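Local atomic coordinates of initiator protein NS1 (Murine minute virus, PDB entry 4R94), a protein that nicks DNA at the viral origin and acts as an ATP-driven helicase in parvovirus replication, its N-terminal nickase domain being the part present here. Residues 112-126 / 222-234. Residues are numbered along the deposited sequence; the frame is centred on the assembly and turned at random.
Sequences VNWFVQHEWGKDQGW and PRDGGYFLSSDSG. With MG (magnesium ion), chain B.
The indole of Trp120 is held on both faces. Pro222 CG lies over one, 3.7 Å from the centroid of the five-membered ring, in a CH-pi contact. Gly125 CA and Trp126 N cover the opposite face, and Asp224 OD1 meets the edge in plane. Trp114 receives Ser233 CB over its five-membered ring, with Ser231 OG, itself hydrogen-bonded to Lys95, at its edge.

Both tryptophans belong to strand 112-121, which pairs antiparallel with strand 227-232 in the central sheet of the HUH nuclease fold. Backbone bonds run between the two segments from Trp114-Ser233 to Trp120-Gly226. Just before strand 227-232, Gly225 N of the type II turn 223-226 donates to Trp120 O. At the other end, Ser233 OG accepts a nearly straight bond from Trp114 N (167°). Its chi1 of 50° turns the hydroxyl back to that amide.

Ser230 OG donates to Gln117 OE1; the modelled 2.5 Å is unusually close, so the exact length is doubtful. Arg245 bonds both oxygens. The same amide also positions a metal ligand: Gln117 NE2 donates to the anti lone pair of Glu119 OE2, which also pairs with Lys214. His127 and His129 complete the magnesium site with three waters. The other carboxylate oxygen, Glu119 OE1, binds magnesium at 2.1 Å.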
ATOM      1  N   VAL A 112      14.388  -4.109   7.622  1.00 22.94           N
ATOM      2  CA  VAL A 112      13.654  -3.813   6.388  1.00 24.50           C
ATOM      3  C   VAL A 112      13.251  -2.356   6.327  1.00 21.33           C
ATOM      4  O   VAL A 112      12.741  -1.827   7.305  1.00 24.12           O
ATOM      5  CB  VAL A 112      12.357  -4.657   6.292  1.00 26.90           C
ATOM      6  CG1 VAL A 112      11.725  -4.496   4.923  1.00 22.91           C
ATOM      7  CG2 VAL A 112      12.655  -6.096   6.565  1.00 26.34           C
ATOM      8  N   ASN A 113      13.438  -1.703   5.178  1.00 17.96           N
ATOM      9  CA  ASN A 113      12.868  -0.382   5.003  1.00 20.35           C
ATOM     10  C   ASN A 113      11.615  -0.520   4.153  1.00 17.87           C
ATOM     11  O   ASN A 113      11.655  -1.166   3.099  1.00 18.96           O
ATOM     12  CB  ASN A 113      13.868   0.563   4.335  1.00 24.59           C
ATOM     13  CG  ASN A 113      15.102   0.790   5.185  1.00 27.44           C
ATOM     14  OD1 ASN A 113      15.006   1.002   6.392  1.00 33.67           O
ATOM     15  ND2 ASN A 113      16.264   0.720   4.566  1.00 30.04           N
ATOM     16  N   TRP A 114      10.501   0.034   4.614  1.00 20.51           N
ATOM     17  CA  TRP A 114       9.334   0.034   3.749  1.00 18.33           C
ATOM     18  C   TRP A 114       8.508   1.298   3.883  1.00 17.20           C
ATOM     19  O   TRP A 114       8.585   2.030   4.866  1.00 18.35           O
ATOM     20  CB  TRP A 114       8.457  -1.223   3.969  1.00 17.35           C
ATOM     21  CG  TRP A 114       7.967  -1.482   5.380  1.00 20.43           C
ATOM     22  CD1 TRP A 114       8.480  -2.380   6.274  1.00 21.80           C
ATOM     23  CD2 TRP A 114       6.874  -0.842   6.041  1.00 18.56           C
ATOM     24  NE1 TRP A 114       7.781  -2.329   7.451  1.00 23.17           N
ATOM     25  CE2 TRP A 114       6.781  -1.391   7.333  1.00 22.03           C
ATOM     26  CE3 TRP A 114       5.955   0.149   5.662  1.00 17.99           C
ATOM     27  CZ2 TRP A 114       5.821  -0.979   8.254  1.00 20.76           C
ATOM     28  CZ3 TRP A 114       5.009   0.555   6.563  1.00 19.54           C
ATOM     29  CH2 TRP A 114       4.937  -0.013   7.853  1.00 20.78           C
ATOM     30  N   PHE A 115       7.706   1.536   2.853  1.00 16.94           N
ATOM     31  CA  PHE A 115       6.838   2.692   2.772  1.00 16.76           C
ATOM     32  C   PHE A 115       5.577   2.258   2.059  1.00 15.43           C
ATOM     33  O   PHE A 115       5.653   1.570   1.043  1.00 17.27           O
ATOM     34  CB  PHE A 115       7.523   3.836   1.991  1.00 18.04           C
ATOM     35  CG  PHE A 115       6.627   5.015   1.706  1.00 17.66           C
ATOM     36  CD1 PHE A 115       6.439   6.014   2.657  1.00 18.49           C
ATOM     37  CD2 PHE A 115       5.990   5.132   0.481  1.00 16.71           C
ATOM     38  CE1 PHE A 115       5.617   7.100   2.399  1.00 18.76           C
ATOM     39  CE2 PHE A 115       5.161   6.223   0.210  1.00 16.56           C
ATOM     40  CZ  PHE A 115       4.970   7.205   1.175  1.00 16.24           C
ATOM     41  N   VAL A 116       4.433   2.671   2.584  1.00 15.02           N
ATOM     42  CA  VAL A 116       3.143   2.297   2.038  1.00 15.87           C
ATOM     43  C   VAL A 116       2.334   3.559   1.755  1.00 16.58           C
ATOM     44  O   VAL A 116       2.297   4.459   2.599  1.00 20.76           O
ATOM     45  CB  VAL A 116       2.419   1.375   3.056  1.00 16.08           C
ATOM     46  CG1 VAL A 116       0.933   1.252   2.762  1.00 19.91           C
ATOM     47  CG2 VAL A 116       3.118   0.009   3.104  1.00 16.21           C
ATOM     48  N   GLN A 117       1.720   3.677   0.575  1.00 15.78           N
ATOM     49  CA  GLN A 117       0.842   4.822   0.306  1.00 15.45           C
ATOM     50  C   GLN A 117      -0.394   4.433  -0.496  1.00 16.68           C
ATOM     51  O   GLN A 117      -0.305   3.934  -1.637  1.00 15.73           O
ATOM     52  CB  GLN A 117       1.587   5.939  -0.435  1.00 14.75           C
ATOM     53  CG  GLN A 117       0.676   7.122  -0.760  1.00 14.95           C
ATOM     54  CD  GLN A 117       1.461   8.423  -0.858  1.00 18.19           C
ATOM     55  OE1 GLN A 117       2.099   8.838   0.109  1.00 18.43           O
ATOM     56  NE2 GLN A 117       1.397   9.079  -2.013  1.00 18.23           N
ATOM     57  N   HIS A 118      -1.549   4.668   0.111  1.00 15.42           N
ATOM     58  CA  HIS A 118      -2.831   4.414  -0.538  1.00 16.17           C
ATOM     59  C   HIS A 118      -3.236   5.603  -1.375  1.00 16.52           C
ATOM     60  O   HIS A 118      -3.201   6.735  -0.891  1.00 18.20           O
ATOM     61  CB  HIS A 118      -3.932   4.154   0.481  1.00 15.96           C
ATOM     62  CG  HIS A 118      -3.685   2.948   1.331  1.00 17.64           C
ATOM     63  ND1 HIS A 118      -4.255   1.730   1.062  1.00 17.12           N
ATOM     64  CD2 HIS A 118      -2.909   2.786   2.428  1.00 17.03           C
ATOM     65  CE1 HIS A 118      -3.863   0.860   1.985  1.00 17.52           C
ATOM     66  NE2 HIS A 118      -3.038   1.476   2.812  1.00 16.84           N
ATOM     67  N   GLU A 119      -3.653   5.324  -2.603  1.00 16.88           N
ATOM     68  CA  GLU A 119      -4.016   6.353  -3.571  1.00 19.95           C
ATOM     69  C   GLU A 119      -5.297   6.018  -4.337  1.00 20.18           C
ATOM     70  O   GLU A 119      -5.836   4.906  -4.256  1.00 17.76           O
ATOM     71  CB  GLU A 119      -2.877   6.575  -4.576  1.00 17.35           C
ATOM     72  CG  GLU A 119      -1.564   7.010  -3.937  1.00 17.68           C
ATOM     73  CD  GLU A 119      -0.478   7.333  -4.951  1.00 19.91           C
ATOM     74  OE1 GLU A 119      -0.569   6.894  -6.123  1.00 20.70           O
ATOM     75  OE2 GLU A 119       0.482   8.010  -4.545  1.00 19.16           O
ATOM     76  N   TRP A 120      -5.777   7.004  -5.095  1.00 20.65           N
ATOM     77  CA  TRP A 120      -6.956   6.818  -5.921  1.00 21.00           C
ATOM     78  C   TRP A 120      -6.616   7.272  -7.318  1.00 22.42           C
ATOM     79  O   TRP A 120      -6.413   8.458  -7.554  1.00 26.80           O
ATOM     80  CB  TRP A 120      -8.150   7.605  -5.386  1.00 23.06           C
ATOM     81  CG  TRP A 120      -9.414   7.296  -6.115  1.00 23.99           C
ATOM     82  CD1 TRP A 120      -9.872   7.875  -7.270  1.00 26.56           C
ATOM     83  CD2 TRP A 120     -10.388   6.326  -5.737  1.00 23.61           C
ATOM     84  NE1 TRP A 120     -11.074   7.315  -7.632  1.00 28.32           N
ATOM     85  CE2 TRP A 120     -11.416   6.364  -6.703  1.00 27.35           C
ATOM     86  CE3 TRP A 120     -10.491   5.429  -4.675  1.00 22.65           C
ATOM     87  CZ2 TRP A 120     -12.531   5.528  -6.637  1.00 28.31           C
ATOM     88  CZ3 TRP A 120     -11.605   4.603  -4.603  1.00 27.84           C
ATOM     89  CH2 TRP A 120     -12.611   4.660  -5.579  1.00 30.82           C
ATOM     90  N   GLY A 121      -6.526   6.320  -8.230  1.00 23.18           N
ATOM     91  CA  GLY A 121      -6.176   6.636  -9.603  1.00 24.20           C
ATOM     92  C   GLY A 121      -7.395   7.035 -10.408  1.00 27.84           C
ATOM     93  O   GLY A 121      -8.502   6.564 -10.155  1.00 25.85           O
ATOM     94  N   LYS A 122      -7.179   7.921 -11.379  1.00 30.12           N
ATOM     95  CA  LYS A 122      -8.245   8.384 -12.254  1.00 30.78           C
ATOM     96  C   LYS A 122      -9.002   7.226 -12.899  1.00 34.18           C
ATOM     97  O   LYS A 122     -10.236   7.236 -12.975  1.00 32.68           O
ATOM     98  CB  LYS A 122      -7.662   9.300 -13.333  1.00 38.57           C
ATOM     99  CG  LYS A 122      -8.602   9.584 -14.490  1.00 46.18           C
ATOM    100  CD  LYS A 122      -7.905  10.417 -15.560  1.00 48.44           C
ATOM    101  CE  LYS A 122      -8.707  10.437 -16.856  1.00 56.28           C
ATOM    102  NZ  LYS A 122     -10.094  10.937 -16.648  1.00 56.49           N
ATOM    103  N   ASP A 123      -8.256   6.219 -13.342  1.00 31.12           N
ATOM    104  CA  ASP A 123      -8.843   5.082 -14.036  1.00 33.53           C
ATOM    105  C   ASP A 123      -9.093   3.876 -13.120  1.00 31.85           C
ATOM    106  O   ASP A 123     -10.195   3.320 -13.109  1.00 35.56           O
ATOM    107  CB  ASP A 123      -7.945   4.684 -15.211  1.00 36.52           C
ATOM    108  CG  ASP A 123      -7.812   5.803 -16.253  1.00 41.84           C
ATOM    109  OD1 ASP A 123      -8.821   6.491 -16.522  1.00 42.37           O
ATOM    110  OD2 ASP A 123      -6.703   5.996 -16.794  1.00 42.05           O
ATOM    111  N   GLN A 124      -8.085   3.486 -12.346  1.00 30.46           N
ATOM    112  CA  GLN A 124      -8.171   2.254 -11.549  1.00 28.63           C
ATOM    113  C   GLN A 124      -8.785   2.424 -10.160  1.00 26.32           C
ATOM    114  O   GLN A 124      -9.175   1.438  -9.542  1.00 24.29           O
ATOM    115  CB  GLN A 124      -6.786   1.630 -11.384  1.00 25.73           C
ATOM    116  CG  GLN A 124      -5.862   2.414 -10.459  1.00 26.62           C
ATOM    117  CD  GLN A 124      -4.506   1.755 -10.297  1.00 28.80           C
ATOM    118  OE1 GLN A 124      -4.416   0.580  -9.940  1.00 27.03           O
ATOM    119  NE2 GLN A 124      -3.436   2.508 -10.570  1.00 29.61           N
ATOM    120  N   GLY A 125      -8.857   3.649  -9.654  1.00 25.13           N
ATOM    121  CA  GLY A 125      -9.407   3.859  -8.328  1.00 23.71           C
ATOM    122  C   GLY A 125      -8.407   3.460  -7.261  1.00 21.59           C
ATOM    123  O   GLY A 125      -7.220   3.724  -7.419  1.00 20.43           O
ATOM    124  N   TRP A 126      -8.878   2.819  -6.193  1.00 19.11           N
ATOM    125  CA  TRP A 126      -8.012   2.540  -5.042  1.00 17.54           C
ATOM    126  C   TRP A 126      -6.870   1.619  -5.417  1.00 18.10           C
ATOM    127  O   TRP A 126      -7.062   0.612  -6.098  1.00 18.86           O
ATOM    128  CB  TRP A 126      -8.780   1.913  -3.866  1.00 17.53           C
ATOM    129  CG  TRP A 126      -7.793   1.434  -2.840  1.00 16.84           C
ATOM    130  CD1 TRP A 126      -7.221   2.179  -1.843  1.00 17.48           C
ATOM    131  CD2 TRP A 126      -7.214   0.127  -2.755  1.00 15.65           C
ATOM    132  NE1 TRP A 126      -6.335   1.401  -1.128  1.00 16.13           N
ATOM    133  CE2 TRP A 126      -6.305   0.143  -1.674  1.00 16.17           C
ATOM    134  CE3 TRP A 126      -7.390  -1.062  -3.471  1.00 19.45           C
ATOM    135  CZ2 TRP A 126      -5.551  -0.988  -1.307  1.00 14.50           C
ATOM    136  CZ3 TRP A 126      -6.648  -2.185  -3.104  1.00 17.79           C
ATOM    137  CH2 TRP A 126      -5.738  -2.133  -2.032  1.00 16.36           C
ATOM    138  N   PRO A 222     -13.181  10.673  -4.504  1.00 36.50           N
ATOM    139  CA  PRO A 222     -11.802  11.127  -4.298  1.00 33.44           C
ATOM    140  C   PRO A 222     -11.272  11.923  -5.479  1.00 37.37           C
ATOM    141  O   PRO A 222     -11.644  11.649  -6.625  1.00 38.15           O
ATOM    142  CB  PRO A 222     -11.011   9.822  -4.152  1.00 31.55           C
ATOM    143  CG  PRO A 222     -12.012   8.782  -3.838  1.00 32.55           C
ATOM    144  CD  PRO A 222     -13.286   9.205  -4.500  1.00 36.57           C
ATOM    145  N   ARG A 223     -10.411  12.894  -5.196  1.00 35.31           N
ATOM    146  CA  ARG A 223      -9.717  13.625  -6.243  1.00 38.83           C
ATOM    147  C   ARG A 223      -8.807  12.669  -6.999  1.00 39.90           C
ATOM    148  O   ARG A 223      -8.090  11.874  -6.390  1.00 36.77           O
ATOM    149  CB  ARG A 223      -8.902  14.769  -5.654  1.00 39.47           C
ATOM    150  CG  ARG A 223      -8.120  15.539  -6.689  1.00 48.48           C
ATOM    151  CD  ARG A 223      -7.123  16.487  -6.054  1.00 52.72           C
ATOM    152  NE  ARG A 223      -6.277  17.101  -7.072  1.00 60.10           N
ATOM    153  CZ  ARG A 223      -5.213  16.509  -7.610  1.00 62.12           C
ATOM    154  NH1 ARG A 223      -4.857  15.286  -7.221  1.00 47.05           N
ATOM    155  NH2 ARG A 223      -4.503  17.144  -8.537  1.00 65.23           N
ATOM    156  N   ASP A 224      -8.830  12.729  -8.323  1.00 39.03           N
ATOM    157  CA  ASP A 224      -8.032  11.791  -9.090  1.00 34.08           C
ATOM    158  C   ASP A 224      -6.550  12.005  -8.813  1.00 33.61           C
ATOM    159  O   ASP A 224      -6.054  13.134  -8.824  1.00 34.68           O
ATOM    160  CB  ASP A 224      -8.344  11.901 -10.578  1.00 40.27           C
ATOM    161  CG  ASP A 224      -9.651  11.217 -10.942  1.00 46.21           C
ATOM    162  OD1 ASP A 224     -10.199  10.480 -10.084  1.00 44.04           O
ATOM    163  OD2 ASP A 224     -10.126  11.398 -12.083  1.00 52.85           O
ATOM    164  N   GLY A 225      -5.864  10.909  -8.507  1.00 29.73           N
ATOM    165  CA  GLY A 225      -4.437  10.941  -8.247  1.00 27.77           C
ATOM    166  C   GLY A 225      -4.057  11.297  -6.820  1.00 25.78           C
ATOM    167  O   GLY A 225      -2.865  11.377  -6.499  1.00 26.49           O
ATOM    168  N   GLY A 226      -5.052  11.503  -5.964  1.00 25.96           N
ATOM    169  CA  GLY A 226      -4.788  11.903  -4.591  1.00 23.11           C
ATOM    170  C   GLY A 226      -4.382  10.724  -3.718  1.00 22.48           C
ATOM    171  O   GLY A 226      -4.515   9.575  -4.127  1.00 20.69           O
ATOM    172  N   TYR A 227      -3.866  11.012  -2.530  1.00 18.07           N
ATOM    173  CA  TYR A 227      -3.514   9.944  -1.584  1.00 21.35           C
ATOM    174  C   TYR A 227      -4.458   9.969  -0.385  1.00 21.92           C
ATOM    175  O   TYR A 227      -4.976  11.024   0.016  1.00 21.20           O
ATOM    176  CB  TYR A 227      -2.049  10.076  -1.114  1.00 20.70           C
ATOM    177  CG  TYR A 227      -1.825  11.167  -0.070  1.00 20.36           C
ATOM    178  CD1 TYR A 227      -1.645  12.497  -0.451  1.00 19.08           C
ATOM    179  CD2 TYR A 227      -1.797  10.867   1.291  1.00 22.44           C
ATOM    180  CE1 TYR A 227      -1.461  13.492   0.494  1.00 24.06           C
ATOM    181  CE2 TYR A 227      -1.596  11.853   2.242  1.00 20.35           C
ATOM    182  CZ  TYR A 227      -1.436  13.168   1.836  1.00 24.70           C
ATOM    183  OH  TYR A 227      -1.253  14.166   2.773  1.00 22.18           O
ATOM    184  N   PHE A 228      -4.680   8.792   0.188  1.00 18.95           N
ATOM    185  CA  PHE A 228      -5.478   8.651   1.404  1.00 20.77           C
ATOM    186  C   PHE A 228      -4.638   8.712   2.673  1.00 24.31           C
ATOM    187  O   PHE A 228      -4.968   9.406   3.625  1.00 25.47           O
ATOM    188  CB  PHE A 228      -6.221   7.317   1.426  1.00 19.94           C
ATOM    189  CG  PHE A 228      -7.351   7.199   0.438  1.00 20.13           C
ATOM    190  CD1 PHE A 228      -8.590   7.776   0.698  1.00 21.93           C
ATOM    191  CD2 PHE A 228      -7.200   6.434  -0.709  1.00 20.00           C
ATOM    192  CE1 PHE A 228      -9.644   7.621  -0.200  1.00 21.34           C
ATOM    193  CE2 PHE A 228      -8.232   6.281  -1.612  1.00 21.67           C
ATOM    194  CZ  PHE A 228      -9.466   6.877  -1.357  1.00 23.71           C
ATOM    195  N   LEU A 229      -3.557   7.946   2.673  1.00 19.45           N
ATOM    196  CA  LEU A 229      -2.924   7.491   3.897  1.00 20.59           C
ATOM    197  C   LEU A 229      -1.550   6.961   3.524  1.00 21.11           C
ATOM    198  O   LEU A 229      -1.419   6.273   2.504  1.00 22.18           O
ATOM    199  CB  LEU A 229      -3.777   6.371   4.547  1.00 21.05           C
ATOM    200  CG  LEU A 229      -3.367   5.747   5.876  1.00 25.07           C
ATOM    201  CD1 LEU A 229      -3.783   6.675   7.004  1.00 29.37           C
ATOM    202  CD2 LEU A 229      -4.017   4.377   6.065  1.00 29.21           C
ATOM    203  N   SER A 230      -0.533   7.274   4.324  1.00 19.38           N
ATOM    204  CA  SER A 230       0.801   6.725   4.110  1.00 17.11           C
ATOM    205  C   SER A 230       1.389   6.238   5.414  1.00 17.85           C
ATOM    206  O   SER A 230       0.952   6.652   6.493  1.00 18.99           O
ATOM    207  CB  SER A 230       1.742   7.762   3.486  1.00 19.02           C
ATOM    208  OG  SER A 230       1.139   8.353   2.359  1.00 25.68           O
ATOM    209  N   SER A 231       2.387   5.371   5.320  1.00 18.12           N
ATOM    210  CA  SER A 231       3.107   4.922   6.511  1.00 19.23           C
ATOM    211  C   SER A 231       4.458   4.355   6.139  1.00 20.09           C
ATOM    212  O   SER A 231       4.694   3.980   4.994  1.00 19.16           O
ATOM    213  CB  SER A 231       2.315   3.865   7.271  1.00 16.38           C
ATOM    214  OG  SER A 231       1.973   2.770   6.431  1.00 18.69           O
ATOM    215  N   ASP A 232       5.355   4.254   7.108  1.00 16.65           N
ATOM    216  CA  ASP A 232       6.643   3.673   6.796  1.00 17.03           C
ATOM    217  C   ASP A 232       7.195   2.918   7.993  1.00 20.39           C
ATOM    218  O   ASP A 232       6.644   2.988   9.097  1.00 18.73           O
ATOM    219  CB  ASP A 232       7.622   4.763   6.333  1.00 20.43           C
ATOM    220  CG  ASP A 232       7.824   5.842   7.375  1.00 20.30           C
ATOM    221  OD1 ASP A 232       8.377   5.522   8.447  1.00 21.03           O
ATOM    222  OD2 ASP A 232       7.438   6.999   7.116  1.00 19.94           O
ATOM    223  N   SER A 233       8.283   2.201   7.752  1.00 19.63           N
ATOM    224  CA  SER A 233       8.833   1.265   8.737  1.00 22.70           C
ATOM    225  C   SER A 233       9.434   1.987   9.948  1.00 27.69           C
ATOM    226  O   SER A 233       9.706   1.358  10.979  1.00 27.87           O
ATOM    227  CB  SER A 233       9.883   0.370   8.069  1.00 22.14           C
ATOM    228  OG  SER A 233      10.830   1.145   7.347  1.00 21.33           O
ATOM    229  N   GLY A 234       9.610   3.300   9.832  1.00 21.84           N
ATOM    230  CA  GLY A 234      10.097   4.120  10.935  1.00 23.77           C
ATOM    231  C   GLY A 234       9.032   4.960  11.634  1.00 24.19           C
ATOM    232  O   GLY A 234       9.357   5.769  12.518  1.00 24.43           O
TER
HETATM  233 MG    MG B 301      -0.511   5.651  -7.780  1.00 20.38          MG
HETATM  234  O   HOH W   1      13.108   1.140   8.545  1.00 33.92           O
HETATM  235  O   HOH W   2      -1.281   9.742  -8.002  1.00 29.77           O
HETATM  236  O   HOH W   3      -0.346   4.569  -9.588  1.00 22.87           O
HETATM  237  O   HOH W   4      -1.946   7.061  -8.525  1.00 23.20           O
HETATM  238  O   HOH W   5       1.054   6.745  -8.531  1.00 23.28           O